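Local coordinates for pectate lyase II (Xanthomonas campestris pv. campestris, PDB 2QY1), which probably cleaves the pectate of plant cell walls by eliminative lysis, as a secreted polysaccharide lyase of family 1, at residues 3-8 with 161-166; 88-93 with 124-129; 155-160 with 178-183. The protein carries 2 engineered substitutions. All coordinates share one frame; numbering follows the deposited sequence.

Contact 1 (3-8 with 161-166). Engineered in segment 3-8: Gly8 (natural residue Ala).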
# COMPACT_ATOMS: atom_id res chain seq x y z
N VAL A 3 7.08 7.17 10.61
CA VAL A 3 6.12 7.75 11.53
C VAL A 3 4.85 6.91 11.50
O VAL A 3 4.39 6.52 10.43
CB VAL A 3 5.81 9.23 11.17
CG1 VAL A 3 4.72 9.80 12.09
CG2 VAL A 3 7.07 10.08 11.25
N GLY A 4 4.29 6.61 12.66
CA GLY A 4 3.05 5.85 12.73
C GLY A 4 3.24 4.48 13.34
O GLY A 4 4.18 4.26 14.11
N TYR A 5 2.36 3.54 13.00
CA TYR A 5 2.42 2.19 13.55
C TYR A 5 3.71 1.43 13.17
O TYR A 5 4.12 0.51 13.88
CB TYR A 5 1.19 1.37 13.15
CG TYR A 5 -0.06 1.68 13.95
CD1 TYR A 5 -0.10 1.49 15.34
CD2 TYR A 5 -1.22 2.13 13.32
CE1 TYR A 5 -1.26 1.76 16.07
CE2 TYR A 5 -2.38 2.40 14.05
CZ TYR A 5 -2.39 2.22 15.42
OH TYR A 5 -3.54 2.48 16.13
N GLY A 6 4.33 1.84 12.07
CA GLY A 6 5.61 1.26 11.65
C GLY A 6 6.83 1.94 12.26
O GLY A 6 7.96 1.65 11.87
N ALA A 7 6.60 2.84 13.22
CA ALA A 7 7.69 3.57 13.87
C ALA A 7 8.68 2.63 14.55
O ALA A 7 8.29 1.62 15.13
CB ALA A 7 7.15 4.59 14.87
N GLY A 8 9.96 2.96 14.46
CA GLY A 8 11.01 2.13 15.05
C GLY A 8 11.56 1.09 14.11
O GLY A 8 12.52 0.39 14.45
N VAL A 161 -0.78 -9.21 9.45
CA VAL A 161 0.36 -8.30 9.41
C VAL A 161 0.02 -7.10 10.29
O VAL A 161 -1.08 -6.53 10.17
CB VAL A 161 0.69 -7.84 7.97
CG1 VAL A 161 1.85 -6.85 7.96
CG2 VAL A 161 1.01 -9.04 7.09
N HIS A 162 0.93 -6.72 11.18
CA HIS A 162 0.65 -5.64 12.12
C HIS A 162 1.81 -4.67 12.30
O HIS A 162 2.97 -5.03 12.10
CB HIS A 162 0.20 -6.20 13.48
CG HIS A 162 1.22 -7.06 14.16
ND1 HIS A 162 2.05 -6.58 15.14
CD2 HIS A 162 1.52 -8.37 14.00
CE1 HIS A 162 2.83 -7.56 15.57
NE2 HIS A 162 2.53 -8.65 14.89
N HIS A 163 1.47 -3.44 12.69
CA HIS A 163 2.44 -2.36 12.94
C HIS A 163 3.26 -1.99 11.71
O HIS A 163 4.46 -2.29 11.60
CB HIS A 163 3.29 -2.66 14.18
CG HIS A 163 2.50 -2.64 15.44
ND1 HIS A 163 1.93 -3.77 15.98
CD2 HIS A 163 2.14 -1.62 16.25
CE1 HIS A 163 1.27 -3.45 17.08
NE2 HIS A 163 1.38 -2.15 17.27
N VAL A 164 2.58 -1.32 10.79
CA VAL A 164 3.10 -0.99 9.47
C VAL A 164 2.85 0.48 9.17
O VAL A 164 1.77 1.01 9.47
CB VAL A 164 2.43 -1.87 8.38
CG1 VAL A 164 2.87 -1.46 6.97
CG2 VAL A 164 2.72 -3.35 8.62
N THR A 165 3.85 1.14 8.59
CA THR A 165 3.67 2.48 8.03
C THR A 165 3.81 2.42 6.51
O THR A 165 4.81 1.92 5.98
CB THR A 165 4.65 3.51 8.64
OG1 THR A 165 4.25 3.81 9.98
CG2 THR A 165 4.64 4.81 7.83
N VAL A 166 2.78 2.92 5.84
CA VAL A 166 2.75 3.03 4.39
C VAL A 166 2.76 4.54 4.11
O VAL A 166 1.72 5.20 4.21
CB VAL A 166 1.47 2.37 3.81
CG1 VAL A 166 1.38 2.54 2.30
CG2 VAL A 166 1.42 0.88 4.18

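Contact 2 (88-93 with 124-129)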
# COMPACT_ATOMS: atom_id res chain seq x y z
N ILE A 88 7.58 -7.49 -4.79
CA ILE A 88 8.24 -7.90 -3.55
C ILE A 88 7.20 -8.47 -2.60
O ILE A 88 6.09 -7.93 -2.46
CB ILE A 88 8.98 -6.73 -2.86
CG1 ILE A 88 10.08 -6.16 -3.77
CG2 ILE A 88 9.60 -7.18 -1.53
CD1 ILE A 88 10.55 -4.77 -3.37
N ARG A 89 7.57 -9.57 -1.94
CA ARG A 89 6.69 -10.24 -1.01
C ARG A 89 7.40 -10.45 0.33
O ARG A 89 8.52 -10.96 0.37
CB ARG A 89 6.29 -11.58 -1.61
CG ARG A 89 5.04 -12.19 -1.06
CD ARG A 89 4.83 -13.50 -1.79
NE ARG A 89 3.83 -14.33 -1.13
CZ ARG A 89 3.78 -15.65 -1.21
NH1 ARG A 89 2.83 -16.31 -0.58
NH2 ARG A 89 4.69 -16.32 -1.93
N VAL A 90 6.75 -10.05 1.42
CA VAL A 90 7.27 -10.32 2.77
C VAL A 90 6.29 -11.25 3.48
O VAL A 90 5.12 -10.92 3.66
CB VAL A 90 7.48 -9.02 3.59
CG1 VAL A 90 8.06 -9.34 4.96
CG2 VAL A 90 8.40 -8.06 2.85
N VAL A 91 6.78 -12.42 3.88
CA VAL A 91 5.87 -13.48 4.33
C VAL A 91 6.35 -14.24 5.58
O VAL A 91 7.55 -14.49 5.76
CB VAL A 91 5.46 -14.41 3.12
CG1 VAL A 91 6.68 -15.00 2.44
CG2 VAL A 91 4.49 -15.51 3.54
N GLY A 92 5.40 -14.57 6.44
CA GLY A 92 5.65 -15.41 7.61
C GLY A 92 6.30 -14.67 8.76
O GLY A 92 6.02 -13.50 9.01
N ASN A 93 7.18 -15.38 9.47
CA ASN A 93 7.89 -14.85 10.63
C ASN A 93 9.00 -13.89 10.19
O ASN A 93 10.19 -14.19 10.31
CB ASN A 93 8.45 -16.00 11.48
CG ASN A 93 8.86 -15.56 12.87
OD1 ASN A 93 8.52 -14.47 13.34
ND2 ASN A 93 9.60 -16.43 13.56
N GLY A 124 3.91 -17.50 11.08
CA GLY A 124 3.96 -16.19 11.74
C GLY A 124 3.41 -15.07 10.89
O GLY A 124 3.01 -15.29 9.74
N GLU A 125 3.38 -13.87 11.46
CA GLU A 125 2.85 -12.69 10.77
C GLU A 125 3.88 -11.57 10.78
O GLU A 125 4.42 -11.23 11.84
CB GLU A 125 1.56 -12.19 11.44
CG GLU A 125 0.43 -13.22 11.54
CD GLU A 125 0.50 -14.08 12.79
OE1 GLU A 125 0.81 -13.54 13.87
OE2 GLU A 125 0.23 -15.29 12.69
N PRO A 126 4.18 -10.99 9.60
CA PRO A 126 5.10 -9.86 9.53
C PRO A 126 4.69 -8.67 10.40
O PRO A 126 3.50 -8.39 10.57
CB PRO A 126 5.09 -9.47 8.05
CG PRO A 126 4.74 -10.75 7.35
CD PRO A 126 3.72 -11.38 8.25
N SER A 127 5.68 -7.98 10.97
CA SER A 127 5.46 -6.81 11.81
C SER A 127 6.63 -5.85 11.70
O SER A 127 7.74 -6.24 11.32
CB SER A 127 5.23 -7.20 13.27
OG SER A 127 6.40 -7.72 13.87
N LYS A 128 6.38 -4.58 12.04
CA LYS A 128 7.34 -3.50 11.88
C LYS A 128 7.83 -3.45 10.43
O LYS A 128 8.98 -3.79 10.14
CB LYS A 128 8.51 -3.59 12.88
CG LYS A 128 8.12 -3.62 14.38
CD LYS A 128 6.98 -2.66 14.76
CE LYS A 128 7.42 -1.21 14.82
NZ LYS A 128 6.39 -0.32 15.46
N ILE A 129 6.94 -3.06 9.54
CA ILE A 129 7.26 -2.92 8.12
C ILE A 129 7.09 -1.46 7.72
O ILE A 129 6.11 -0.82 8.10
CB ILE A 129 6.37 -3.83 7.21
CG1 ILE A 129 6.20 -5.25 7.79
CG2 ILE A 129 6.90 -3.84 5.77
CD1 ILE A 129 7.49 -6.10 7.89
O HOH W 1 5.25 -13.93 13.91

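Contact 3 (155-160 with 178-183)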
# COMPACT_ATOMS: atom_id res chain seq x y z
N ILE A 155 -0.16 -2.13 -2.86
CA ILE A 155 0.49 -2.24 -1.56
C ILE A 155 -0.46 -2.98 -0.62
O ILE A 155 -1.37 -2.38 -0.04
CB ILE A 155 0.92 -0.85 -1.01
CG1 ILE A 155 1.89 -0.18 -1.99
CG2 ILE A 155 1.56 -0.99 0.38
CD1 ILE A 155 1.96 1.32 -1.88
N ASP A 156 -0.25 -4.29 -0.51
CA ASP A 156 -1.21 -5.18 0.16
C ASP A 156 -0.67 -5.81 1.43
O ASP A 156 0.53 -6.05 1.56
CB ASP A 156 -1.62 -6.31 -0.79
CG ASP A 156 -2.42 -5.82 -1.98
OD1 ASP A 156 -2.87 -4.65 -1.99
OD2 ASP A 156 -2.62 -6.63 -2.91
N MET A 157 -1.58 -6.07 2.37
CA MET A 157 -1.28 -6.91 3.52
C MET A 157 -2.50 -7.74 3.94
O MET A 157 -3.64 -7.33 3.74
CB MET A 157 -0.70 -6.10 4.70
CG MET A 157 -1.63 -5.08 5.34
SD MET A 157 -0.73 -3.85 6.30
CE MET A 157 -0.15 -2.75 5.02
N LYS A 158 -2.24 -8.92 4.49
CA LYS A 158 -3.30 -9.84 4.87
C LYS A 158 -2.86 -10.80 5.97
O LYS A 158 -1.67 -10.94 6.25
CB LYS A 158 -3.78 -10.64 3.65
CG LYS A 158 -2.72 -11.53 3.02
CD LYS A 158 -3.28 -12.34 1.87
CE LYS A 158 -2.17 -12.96 1.04
NZ LYS A 158 -2.68 -13.42 -0.28
N LYS A 159 -3.84 -11.45 6.59
CA LYS A 159 -3.61 -12.53 7.55
C LYS A 159 -2.81 -12.11 8.80
O LYS A 159 -2.00 -12.87 9.32
CB LYS A 159 -2.99 -13.76 6.86
CG LYS A 159 -3.91 -14.41 5.82
CD LYS A 159 -3.28 -15.64 5.17
CE LYS A 159 -2.36 -15.26 4.02
NZ LYS A 159 -1.43 -16.36 3.63
N GLY A 160 -3.05 -10.88 9.25
CA GLY A 160 -2.55 -10.45 10.55
C GLY A 160 -1.23 -9.71 10.60
O GLY A 160 -0.62 -9.61 11.66
N ALA A 178 -4.67 -0.84 -2.58
CA ALA A 178 -4.19 -1.30 -1.29
C ALA A 178 -5.21 -2.19 -0.59
O ALA A 178 -6.30 -1.74 -0.23
CB ALA A 178 -3.82 -0.11 -0.40
N LEU A 179 -4.84 -3.46 -0.41
CA LEU A 179 -5.66 -4.40 0.33
C LEU A 179 -5.15 -4.53 1.76
O LEU A 179 -3.94 -4.53 2.00
CB LEU A 179 -5.65 -5.78 -0.35
CG LEU A 179 -6.57 -6.89 0.17
CD1 LEU A 179 -8.04 -6.52 0.03
CD2 LEU A 179 -6.28 -8.19 -0.56
N ASN A 180 -6.08 -4.62 2.71
CA ASN A 180 -5.73 -4.84 4.10
C ASN A 180 -6.73 -5.82 4.71
O ASN A 180 -7.76 -5.41 5.25
CB ASN A 180 -5.70 -3.51 4.87
CG ASN A 180 -4.85 -3.57 6.13
OD1 ASN A 180 -4.90 -4.54 6.88
ND2 ASN A 180 -4.06 -2.52 6.36
N GLY A 181 -6.43 -7.11 4.60
CA GLY A 181 -7.37 -8.18 4.95
C GLY A 181 -7.98 -8.72 3.67
O GLY A 181 -8.64 -7.98 2.93
N TYR A 182 -7.76 -10.00 3.39
CA TYR A 182 -8.00 -10.55 2.05
C TYR A 182 -9.42 -11.05 1.79
O TYR A 182 -9.84 -11.16 0.64
CB TYR A 182 -6.98 -11.65 1.72
CG TYR A 182 -7.34 -13.02 2.27
CD1 TYR A 182 -6.98 -13.38 3.57
CD2 TYR A 182 -8.03 -13.94 1.49
CE1 TYR A 182 -7.30 -14.63 4.08
CE2 TYR A 182 -8.37 -15.20 1.99
CZ TYR A 182 -8.00 -15.53 3.29
OH TYR A 182 -8.32 -16.77 3.80
N SER A 183 -10.14 -11.36 2.87
CA SER A 183 -11.52 -11.83 2.79
C SER A 183 -12.23 -11.62 4.13
O SER A 183 -11.59 -11.31 5.14
CB SER A 183 -11.58 -13.31 2.40
OG SER A 183 -11.35 -14.15 3.52
O HOH W 2 -2.56 -2.25 2.35

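Contact 1 (3-8 with 161-166)
Thr165 fastens the N-terminal segment 3-8 to segment 161-166 through one hydroxyl. OG1 donates to Val3 O at 2.8 Å, approaching from above the carbonyl plane, and receives Gly6 N at 2.9 Å with a bent N-H...O angle of 144°. Because OG1 stands anti to the carbonyl carbon (chi1 -72°), it reaches into the bend of a type I beta turn, Gly4 to Ala7, which the bond from Ala7 N to Gly4 O closes. This is the close-packed part: the turn lies almost on the strand backbone, with the CA atoms of Gly6 and Val164 4.0 Å apart. Packing is looser around the partly exposed His163. There Tyr5 O lies near the imidazole plane, 3.3 Å from His163 CB, while the Tyr5 and His163 rings touch only obliquely through Tyr5 CD1 and His163 CD2, 3.9 Å apart. His163 ND1 pairs with His162 ND1, which fixes how the imidazole is turned. Beyond the contact, Tyr5 meets Tyr304 edge-to-face, and Thr165 belongs to strand 164-174, hydrogen-bonded between strands 129-137 and 193-202 of the parallel beta-helix.

Contact 2 (88-93 with 124-129)
A corner of the parallel beta-helix, the fold of family 1 pectate lyases, brings the end of strand 87-91 against the loop that leads into strand 129-137. At its centre the Pro126 ring lies over the backbone of Val90 to Gly92. Its CD sits 3.2 Å from Gly92 O and its CG 3.7 Å from Val90 O, so two carbonyl oxygens face the ring's methylenes. Pro126 N, equally near Gly92 O, has no hydrogen to give, and the approach remains one of packing. Gly92 and Gly124 let the two backbones close up: Gly92 CA makes a CH...O contact with Gly124 O at 3.4 Å, while the CA atoms of Asn93 and Gly124 come within 4.3 Å. Both glycines have positive phi.

Toward the interior of the coil, Val90 CG1 touches Pro126 CB at 4.3 Å and Ile129 CD1 at 4.4 Å. These apolar groups join Leu118 and Val97 of the adjoining strands, as befits the stacked aliphatic interior of a beta-helix. At the outer end a water accepts from Glu125 N at 3.1 Å and donates weakly to Asn93 OD1. That oxygen is also hydrogen-bonded to His95 NE2, and the Glu125 carboxylate forms a salt bridge with Lys188.

Contact 3 (155-160 with 178-183)
Segments 155-160 and 178-183 run side by side in the same direction, 21° apart, and are joined by a single parallel bridge between Met157 and Asn180. Met157 N donates to Leu179 O at 2.8 Å and Met157 O accepts from Gly181 N at 2.9 Å, both nearly straight at 164°, so Met157 bonds through both of its polar backbone atoms. One step earlier the backbone pairing gives way. A water donates to both Ile155 O and Leu179 O, and Leu179 N turns instead to the Asp156 side chain, meeting OD1 at 2.8 Å from above the carboxylate plane. With CG anti to the carbonyl carbon (chi1 -67°), the Asp156 carboxylate swings across to this amide and also covers Leu179 CB, 3.4 Å from OD1. Its OD2 lies close to OD1 of Asp114, a residue of like charge.

On the other face Met157 crosses the flat end of Asn180, its CG 3.6 Å from Asn180 CG. The thioether chain bends at its last torsion, carrying its methyl inward. At the far end Lys158 and Lys159 both pack against exposed Tyr182 from the same side of its ring: Lys158 CD lies 3.8 Å from Tyr182 CB, and Lys159 CG reaches the ring at CE1, also at 3.8 Å. Both touch the ring obliquely through aliphatic carbons. Asp186 OD2 receives hydrogen bonds from the backbone N of Lys159 and of Tyr182, tying the ends of the two segments together. Strand 155-158 is an edge strand of a four-strand parallel sheet, next to 116-119, and strand 176-180 pairs in turn with 210-212, so this contact carries the parallel ladder from one to the other, while Met157 packs inward on Val164, Thr194 and Tyr196.

How the contacts relate
All three contacts are largely buried, but they serve different parts of the beta-helix. Contact 1 lays the irregular N-terminal segment on the wall through a side-chain hydroxyl; contact 2 closes a corner by apolar and CH...O packing; contact 3 joins neighbouring strands by backbone bonds, with an exposed tyrosine and two lysines at its outer end. Contacts 1 and 2 meet where Lys128 NZ hydrogen-bonds to the carbonyl oxygens of Tyr5 and Ala7, and where Thr165 N pairs with Ile129 O. Contacts 1 and 3 share the interior, Val164 and Val166 packing on Met157 and Ile155. Glu125 of contact 2 rests against the backbone of Lys159 and Gly160.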